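Local coordinates for sensor protein (Shewanella sp. W3-18-1, PDB 3MYF) that probably relays phosphoryl groups in a multistep signalling pathway as the histidine phosphotransfer (Hpt) domain of a hybrid sensor histidine kinase, at residues N47-M52 against K83-V88; T71-Q76 against I95-D100. All coordinates share one frame; numbering follows the deposited sequence.

Contact 1 (N47-M52 against K83-V88); sequences NDQATM and KRQTPV
The amide of Q49 meets two backbone groups of 83-88 with its two ends. NE2 of Q49 gives a nearly straight bond (176°) to O of T86, 2.8 Å away; the acceptor lies in the amide plane, whereas the donor stands above the carbonyl plane of T86. At the other end, OE1 of Q49 accepts a weak, bent bond from N of V88 (3.1 Å). Above the amide plane, offset from its nitrogen to the side of CG, comes NE2 of Q85, 3.4 Å from NE2 of Q49; these are two donors and do not bond, and the two amide planes are 28° apart. A bend in the Q49 chain at chi2 (86°) carries the amide across to the loop.

Helix 49-63 starts here in the Hpt four-helix bundle. D48 is its N-cap: OD1 of D48 accepts from N of T51 at 3.2 Å, and OD2 of D48 from OG1 of T51 at 2.7 Å. Q85 closes helix 69-83 with a Schellman motif, and the Q49 amide ties the first turn of helix 49-63 to the loop that follows. V88 points its CB toward 47-52. CG2 of V88 lies 3.5 Å from OE1 of Q49 and 4.0 Å from CB of the selenomethionine M52, with L44, L82 and I95 lining the same apolar patch.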
ATOM      1  N   ASN A  47      -2.805  19.710  15.506  1.00 37.45           N
ATOM      2  CA  ASN A  47      -1.433  19.851  16.002  1.00 36.80           C
ATOM      3  C   ASN A  47      -0.979  18.565  16.693  1.00 37.05           C
ATOM      4  O   ASN A  47      -0.499  18.570  17.830  1.00 38.50           O
ATOM      5  CB  ASN A  47      -1.308  21.099  16.895  1.00 37.62           C
ATOM      6  CG  ASN A  47      -1.290  22.386  16.086  1.00 37.10           C
ATOM      7  OD1 ASN A  47      -0.420  22.576  15.241  1.00 33.81           O
ATOM      8  ND2 ASN A  47      -2.252  23.276  16.342  1.00 39.49           N
ATOM      9  N   ASP A  48      -1.172  17.461  15.979  1.00 37.10           N
ATOM     10  CA  ASP A  48      -0.982  16.108  16.492  1.00 37.81           C
ATOM     11  C   ASP A  48       0.369  15.584  16.023  1.00 36.81           C
ATOM     12  O   ASP A  48       0.484  14.987  14.942  1.00 35.85           O
ATOM     13  CB  ASP A  48      -2.136  15.215  15.989  1.00 38.84           C
ATOM     14  CG  ASP A  48      -2.049  13.768  16.491  1.00 39.46           C
ATOM     15  OD1 ASP A  48      -0.995  13.379  17.045  1.00 38.91           O
ATOM     16  OD2 ASP A  48      -3.039  13.012  16.314  1.00 37.33           O
ATOM     17  N   GLN A  49       1.400  15.822  16.841  1.00 32.34           N
ATOM     18  CA  GLN A  49       2.789  15.517  16.469  1.00 32.03           C
ATOM     19  C   GLN A  49       3.007  14.027  16.116  1.00 31.77           C
ATOM     20  O   GLN A  49       3.561  13.718  15.064  1.00 32.14           O
ATOM     21  CB  GLN A  49       3.751  15.978  17.590  1.00 33.50           C
ATOM     22  CG  GLN A  49       5.241  16.008  17.210  1.00 34.41           C
ATOM     23  CD  GLN A  49       5.668  17.306  16.552  1.00 34.60           C
ATOM     24  OE1 GLN A  49       4.884  18.245  16.450  1.00 35.16           O
ATOM     25  NE2 GLN A  49       6.929  17.375  16.127  1.00 35.91           N
ATOM     26  N   ALA A  50       2.565  13.110  16.975  1.00 31.33           N
ATOM     27  CA  ALA A  50       2.829  11.667  16.762  1.00 31.02           C
ATOM     28  C   ALA A  50       2.172  11.090  15.493  1.00 30.48           C
ATOM     29  O   ALA A  50       2.785  10.320  14.762  1.00 29.90           O
ATOM     30  CB  ALA A  50       2.372  10.847  17.979  1.00 32.80           C
ATOM     31  N   THR A  51       0.902  11.421  15.288  1.00 30.90           N
ATOM     32  CA  THR A  51       0.168  10.958  14.102  1.00 31.22           C
ATOM     33  C   THR A  51       0.807  11.491  12.813  1.00 30.90           C
ATOM     34  O   THR A  51       0.932  10.757  11.803  1.00 30.73           O
ATOM     35  CB  THR A  51      -1.282  11.410  14.148  1.00 33.27           C
ATOM     36  OG1 THR A  51      -1.924  10.821  15.290  1.00 34.42           O
ATOM     37  CG2 THR A  51      -2.008  10.988  12.876  1.00 35.62           C
HETATM   38  N   MSE A  52       1.186  12.769  12.834  1.00 30.13           N
HETATM   39  CA  MSE A  52       1.858  13.379  11.688  1.00 30.76           C
HETATM   40  C   MSE A  52       3.146  12.629  11.344  1.00 29.48           C
HETATM   41  O   MSE A  52       3.369  12.273  10.189  1.00 29.34           O
HETATM   42  CB  MSE A  52       2.140  14.870  11.915  1.00 31.71           C
HETATM   43  CG  MSE A  52       2.712  15.573  10.696  1.00 32.99           C
HETATM   44 SE   MSE A  52       1.477  15.604   9.176  1.00 36.40          SE
HETATM   45  CE  MSE A  52       0.346  17.130   9.733  1.00 35.79           C
ATOM     46  N   LYS A  83      11.381  14.676  13.568  1.00 36.08           N
ATOM     47  CA  LYS A  83      12.272  13.846  14.379  1.00 37.14           C
ATOM     48  C   LYS A  83      13.157  14.718  15.269  1.00 36.03           C
ATOM     49  O   LYS A  83      13.631  14.246  16.301  1.00 36.99           O
ATOM     50  CB  LYS A  83      13.132  12.904  13.520  1.00 39.56           C
ATOM     51  CG  LYS A  83      12.357  11.740  12.882  1.00 44.04           C
ATOM     52  CD  LYS A  83      13.258  10.561  12.447  1.00 48.45           C
ATOM     53  CE  LYS A  83      14.260  10.942  11.348  1.00 50.22           C
ATOM     54  NZ  LYS A  83      14.827   9.750  10.640  1.00 56.08           N
ATOM     55  N   ARG A  84      13.354  15.982  14.867  1.00 34.63           N
ATOM     56  CA  ARG A  84      14.044  16.993  15.693  1.00 34.66           C
ATOM     57  C   ARG A  84      13.092  17.739  16.644  1.00 33.76           C
ATOM     58  O   ARG A  84      13.508  18.647  17.362  1.00 34.04           O
ATOM     59  CB  ARG A  84      14.770  18.021  14.803  1.00 36.01           C
ATOM     60  CG  ARG A  84      15.757  17.421  13.812  1.00 39.25           C
ATOM     61  CD  ARG A  84      16.621  18.488  13.109  1.00 43.73           C
ATOM     62  NE  ARG A  84      15.860  19.440  12.284  1.00 45.05           N
ATOM     63  CZ  ARG A  84      15.623  19.305  10.977  1.00 47.32           C
ATOM     64  NH1 ARG A  84      14.935  20.238  10.329  1.00 48.08           N
ATOM     65  NH2 ARG A  84      16.065  18.246  10.312  1.00 48.42           N
ATOM     66  N   GLN A  85      11.819  17.356  16.631  1.00 32.58           N
ATOM     67  CA  GLN A  85      10.792  17.969  17.482  1.00 33.05           C
ATOM     68  C   GLN A  85      10.424  19.400  17.121  1.00 33.10           C
ATOM     69  O   GLN A  85       9.994  20.182  17.982  1.00 34.50           O
ATOM     70  CB  GLN A  85      11.114  17.837  18.983  1.00 34.70           C
ATOM     71  CG  GLN A  85      10.986  16.415  19.523  1.00 36.85           C
ATOM     72  CD  GLN A  85       9.567  15.827  19.409  1.00 40.16           C
ATOM     73  OE1 GLN A  85       9.358  14.643  19.680  1.00 43.92           O
ATOM     74  NE2 GLN A  85       8.598  16.651  19.011  1.00 37.86           N
ATOM     75  N   THR A  86      10.547  19.752  15.843  1.00 33.35           N
ATOM     76  CA  THR A  86       9.893  20.985  15.425  1.00 33.51           C
ATOM     77  C   THR A  86       8.407  20.705  15.406  1.00 32.02           C
ATOM     78  O   THR A  86       7.975  19.677  14.865  1.00 31.70           O
ATOM     79  CB  THR A  86      10.482  21.706  14.156  1.00 35.18           C
ATOM     80  OG1 THR A  86       9.449  21.978  13.207  1.00 35.73           O
ATOM     81  CG2 THR A  86      11.609  20.954  13.522  1.00 35.66           C
ATOM     82  N   PRO A  87       7.619  21.591  16.045  1.00 31.78           N
ATOM     83  CA  PRO A  87       6.191  21.351  16.133  1.00 31.38           C
ATOM     84  C   PRO A  87       5.547  21.437  14.753  1.00 29.93           C
ATOM     85  O   PRO A  87       6.060  22.154  13.883  1.00 28.85           O
ATOM     86  CB  PRO A  87       5.702  22.486  17.047  1.00 33.00           C
ATOM     87  CG  PRO A  87       6.667  23.590  16.830  1.00 34.52           C
ATOM     88  CD  PRO A  87       8.003  22.903  16.601  1.00 34.53           C
ATOM     89  N   VAL A  88       4.445  20.707  14.571  1.00 29.37           N
ATOM     90  CA  VAL A  88       3.695  20.639  13.309  1.00 30.37           C
ATOM     91  C   VAL A  88       3.382  22.032  12.770  1.00 30.17           C
ATOM     92  O   VAL A  88       3.505  22.279  11.561  1.00 30.24           O
ATOM     93  CB  VAL A  88       2.401  19.804  13.501  1.00 31.21           C
ATOM     94  CG1 VAL A  88       1.367  19.986  12.339  1.00 32.55           C
ATOM     95  CG2 VAL A  88       2.758  18.349  13.682  1.00 32.57           C
TER

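Contact 2 (T71-Q76 against I95-D100); sequences TQRLCQ and ILELLD
L74 and L98 form the apolar centre of the contact, their CA atoms the nearest pair between the two segments. CD1 of L74 lies against the backbone of the facing helix, 3.7 Å from CA of L98. In return CD1 of L98 sits 4.0 Å from CB of L74 and 4.2 Å from SG of C75, with the methyl CG2 of T71 a little farther off. CG of L98 is anti to its backbone N (chi1 175°), and this swings the branch over to the L74 and C75 side. I56 and L59 of helix 49-63 add to this buried packing, touching L98 and C75 respectively.

The two helical segments run nearly antiparallel, at 154° with their axes 9.9 Å apart, as expected for neighbouring helices 69-83 and 92-116 in the up-and-down four-helix bundle of an Hpt domain.

On the solvent-exposed side the extended chain of E97 crosses L74 at about a right angle, bringing OE1 of E97 to 3.7 Å from CD2 of L74. The charged contact there is loose, and doubtful because it rests on one of two conformers of R73. In that conformer NH1 of R73 and OE2 of E97 are 3.7 Å apart, a long salt bridge, with guanidinium and carboxylate planes 54° apart. A water at the guanidinium edge then joins them, accepting from NH1 of R73 at 2.6 Å and donating to OE2 of E97 at 2.5 Å. NH2 of R73 has a firmer partner in E77, one turn along its own helix.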
ATOM      1  N   THR A  71       7.315  14.683  -3.759  1.00 27.38           N
ATOM      2  CA  THR A  71       6.800  13.979  -2.582  1.00 26.34           C
ATOM      3  C   THR A  71       7.944  13.489  -1.708  1.00 27.64           C
ATOM      4  O   THR A  71       7.924  13.686  -0.481  1.00 27.38           O
ATOM      5  CB  THR A  71       5.901  12.796  -2.989  1.00 26.02           C
ATOM      6  OG1 THR A  71       4.765  13.272  -3.730  1.00 26.27           O
ATOM      7  CG2 THR A  71       5.406  12.038  -1.792  1.00 25.90           C
ATOM      8  N   GLN A  72       8.930  12.844  -2.333  1.00 29.57           N
ATOM      9  CA  GLN A  72      10.053  12.280  -1.610  1.00 30.36           C
ATOM     10  C   GLN A  72      10.797  13.351  -0.817  1.00 28.83           C
ATOM     11  O   GLN A  72      11.091  13.150   0.362  1.00 28.72           O
ATOM     12  CB  GLN A  72      11.021  11.548  -2.547  1.00 32.69           C
ATOM     13  CG  GLN A  72      12.168  10.853  -1.807  1.00 35.60           C
ATOM     14  CD  GLN A  72      13.258  10.334  -2.733  1.00 42.19           C
ATOM     15  OE1 GLN A  72      13.696  11.026  -3.657  1.00 44.01           O
ATOM     16  NE2 GLN A  72      13.720   9.119  -2.473  1.00 43.02           N
ATOM     17  N   ARG A  73      11.075  14.479  -1.475  1.00 27.80           N
ATOM     18  CA  ARG A  73      11.804  15.580  -0.867  0.50 26.98           C
ATOM     19  C   ARG A  73      11.020  16.169   0.297  1.00 26.60           C
ATOM     20  O   ARG A  73      11.560  16.376   1.396  1.00 26.49           O
ATOM     21  CB  ARG A  73      12.076  16.671  -1.899  0.50 27.62           C
ATOM     22  CG  ARG A  73      12.632  17.962  -1.291  0.50 27.20           C
ATOM     23  CD  ARG A  73      13.021  18.935  -2.356  0.50 29.13           C
ATOM     24  NE  ARG A  73      11.873  19.497  -3.057  0.50 30.25           N
ATOM     25  CZ  ARG A  73      11.106  20.474  -2.584  0.50 29.16           C
ATOM     26  NH1 ARG A  73      10.100  20.932  -3.312  0.50 30.06           N
ATOM     27  NH2 ARG A  73      11.334  20.984  -1.381  0.50 28.16           N
ATOM     28  N   LEU A  74       9.747  16.455   0.042  1.00 25.56           N
ATOM     29  CA  LEU A  74       8.890  17.072   1.067  1.00 26.26           C
ATOM     30  C   LEU A  74       8.768  16.160   2.281  1.00 26.89           C
ATOM     31  O   LEU A  74       8.878  16.637   3.429  1.00 28.08           O
ATOM     32  CB  LEU A  74       7.520  17.449   0.482  1.00 25.92           C
ATOM     33  CG  LEU A  74       7.555  18.652  -0.508  1.00 28.15           C
ATOM     34  CD1 LEU A  74       6.195  18.870  -1.127  1.00 29.09           C
ATOM     35  CD2 LEU A  74       8.033  19.976   0.126  1.00 30.37           C
ATOM     36  N   CYS A  75       8.585  14.856   2.043  1.00 26.03           N
ATOM     37  CA  CYS A  75       8.519  13.884   3.154  1.00 28.07           C
ATOM     38  C   CYS A  75       9.834  13.835   3.926  1.00 28.75           C
ATOM     39  O   CYS A  75       9.822  13.756   5.147  1.00 29.35           O
ATOM     40  CB  CYS A  75       8.117  12.483   2.682  1.00 29.02           C
ATOM     41  SG  CYS A  75       6.385  12.346   2.231  1.00 31.41           S
ATOM     42  N   GLN A  76      10.959  13.913   3.213  1.00 28.35           N
ATOM     43  CA  GLN A  76      12.266  13.928   3.869  1.00 30.25           C
ATOM     44  C   GLN A  76      12.421  15.148   4.806  1.00 29.45           C
ATOM     45  O   GLN A  76      12.815  14.974   5.957  1.00 30.67           O
ATOM     46  CB  GLN A  76      13.406  13.875   2.844  1.00 30.31           C
ATOM     47  CG  GLN A  76      14.780  13.519   3.420  1.00 36.11           C
ATOM     48  CD  GLN A  76      15.470  14.673   4.144  1.00 37.98           C
ATOM     49  OE1 GLN A  76      15.316  15.854   3.783  1.00 36.15           O
ATOM     50  NE2 GLN A  76      16.254  14.332   5.170  1.00 42.04           N
ATOM     51  N   ILE A  95       3.931  21.243   4.923  1.00 26.96           N
ATOM     52  CA  ILE A  95       2.831  20.272   4.952  1.00 25.61           C
ATOM     53  C   ILE A  95       1.760  20.647   3.936  1.00 25.55           C
ATOM     54  O   ILE A  95       1.230  19.770   3.213  1.00 25.10           O
ATOM     55  CB  ILE A  95       2.259  20.103   6.375  1.00 27.94           C
ATOM     56  CG1 ILE A  95       3.299  19.403   7.254  1.00 27.70           C
ATOM     57  CG2 ILE A  95       0.930  19.341   6.335  1.00 27.86           C
ATOM     58  CD1 ILE A  95       3.054  19.569   8.772  1.00 28.78           C
ATOM     59  N   LEU A  96       1.463  21.945   3.843  1.00 27.36           N
ATOM     60  CA  LEU A  96       0.492  22.439   2.856  1.00 28.44           C
ATOM     61  C   LEU A  96       0.983  22.180   1.433  1.00 28.23           C
ATOM     62  O   LEU A  96       0.195  21.807   0.539  1.00 29.03           O
ATOM     63  CB  LEU A  96       0.173  23.937   3.056  1.00 30.74           C
ATOM     64  CG  LEU A  96      -0.716  24.363   4.239  1.00 32.07           C
ATOM     65  CD1 LEU A  96      -0.812  25.890   4.367  1.00 35.87           C
ATOM     66  CD2 LEU A  96      -2.130  23.757   4.181  1.00 35.03           C
ATOM     67  N   GLU A  97       2.281  22.396   1.222  1.00 28.49           N
ATOM     68  CA  GLU A  97       2.893  22.126  -0.064  1.00 29.20           C
ATOM     69  C   GLU A  97       2.803  20.628  -0.359  1.00 27.97           C
ATOM     70  O   GLU A  97       2.574  20.227  -1.504  1.00 29.95           O
ATOM     71  CB  GLU A  97       4.348  22.546  -0.056  1.00 31.47           C
ATOM     72  CG  GLU A  97       4.985  22.551  -1.434  1.00 35.84           C
ATOM     73  CD  GLU A  97       6.437  22.978  -1.390  1.00 40.80           C
ATOM     74  OE1 GLU A  97       6.883  23.452  -0.305  1.00 43.38           O
ATOM     75  OE2 GLU A  97       7.119  22.854  -2.436  1.00 42.80           O
ATOM     76  N   LEU A  98       3.021  19.810   0.664  1.00 25.63           N
ATOM     77  CA  LEU A  98       2.918  18.360   0.478  1.00 25.34           C
ATOM     78  C   LEU A  98       1.504  17.929   0.108  1.00 26.02           C
ATOM     79  O   LEU A  98       1.317  17.096  -0.810  1.00 27.62           O
ATOM     80  CB  LEU A  98       3.402  17.581   1.688  1.00 24.42           C
ATOM     81  CG  LEU A  98       3.197  16.054   1.599  1.00 25.56           C
ATOM     82  CD1 LEU A  98       4.110  15.387   0.550  1.00 27.98           C
ATOM     83  CD2 LEU A  98       3.436  15.469   2.978  1.00 23.30           C
ATOM     84  N   LEU A  99       0.508  18.483   0.801  1.00 30.09           N
ATOM     85  CA  LEU A  99      -0.892  18.134   0.491  1.00 29.61           C
ATOM     86  C   LEU A  99      -1.238  18.480  -0.945  1.00 29.93           C
ATOM     87  O   LEU A  99      -1.864  17.680  -1.646  1.00 29.67           O
ATOM     88  CB  LEU A  99      -1.858  18.843   1.445  1.00 31.48           C
ATOM     89  CG  LEU A  99      -1.883  18.269   2.859  1.00 32.23           C
ATOM     90  CD1 LEU A  99      -2.635  19.221   3.803  1.00 35.69           C
ATOM     91  CD2 LEU A  99      -2.506  16.882   2.859  1.00 34.71           C
ATOM     92  N   ASP A 100      -0.833  19.670  -1.384  1.00 30.97           N
ATOM     93  CA  ASP A 100      -1.076  20.098  -2.762  1.00 32.93           C
ATOM     94  C   ASP A 100      -0.413  19.119  -3.747  1.00 32.23           C
ATOM     95  O   ASP A 100      -1.006  18.755  -4.778  1.00 33.10           O
ATOM     96  CB  ASP A 100      -0.537  21.521  -2.985  1.00 35.84           C
ATOM     97  CG  ASP A 100      -0.786  22.020  -4.383  1.00 40.03           C
ATOM     98  OD1 ASP A 100       0.168  22.049  -5.187  1.00 41.98           O
ATOM     99  OD2 ASP A 100      -1.937  22.370  -4.691  1.00 43.84           O
TER
HETATM  100  O   HOH W   1       9.581  23.043  -1.811  1.00 48.84           O

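Along the chain the segments alternate: 47-52, 71-76, 83-88, 95-100. The two contacts therefore interlock, with centres about 15 Å apart. Helix 69-83 supplies a segment of contact 2, and its C-terminal end runs into the loop used by contact 1; that loop then leads to helix 92-116, the other half of contact 2. Contact 1 joins the start of helix 49-63 to the loop after helix 69-83 at one end of the bundle, its centre about 17 Å from that of the chain, while contact 2 lies nearer the middle, at about 7 Å. They touch through M52 and I95, where CE of M52 packs 3.8 Å from CD1 of I95.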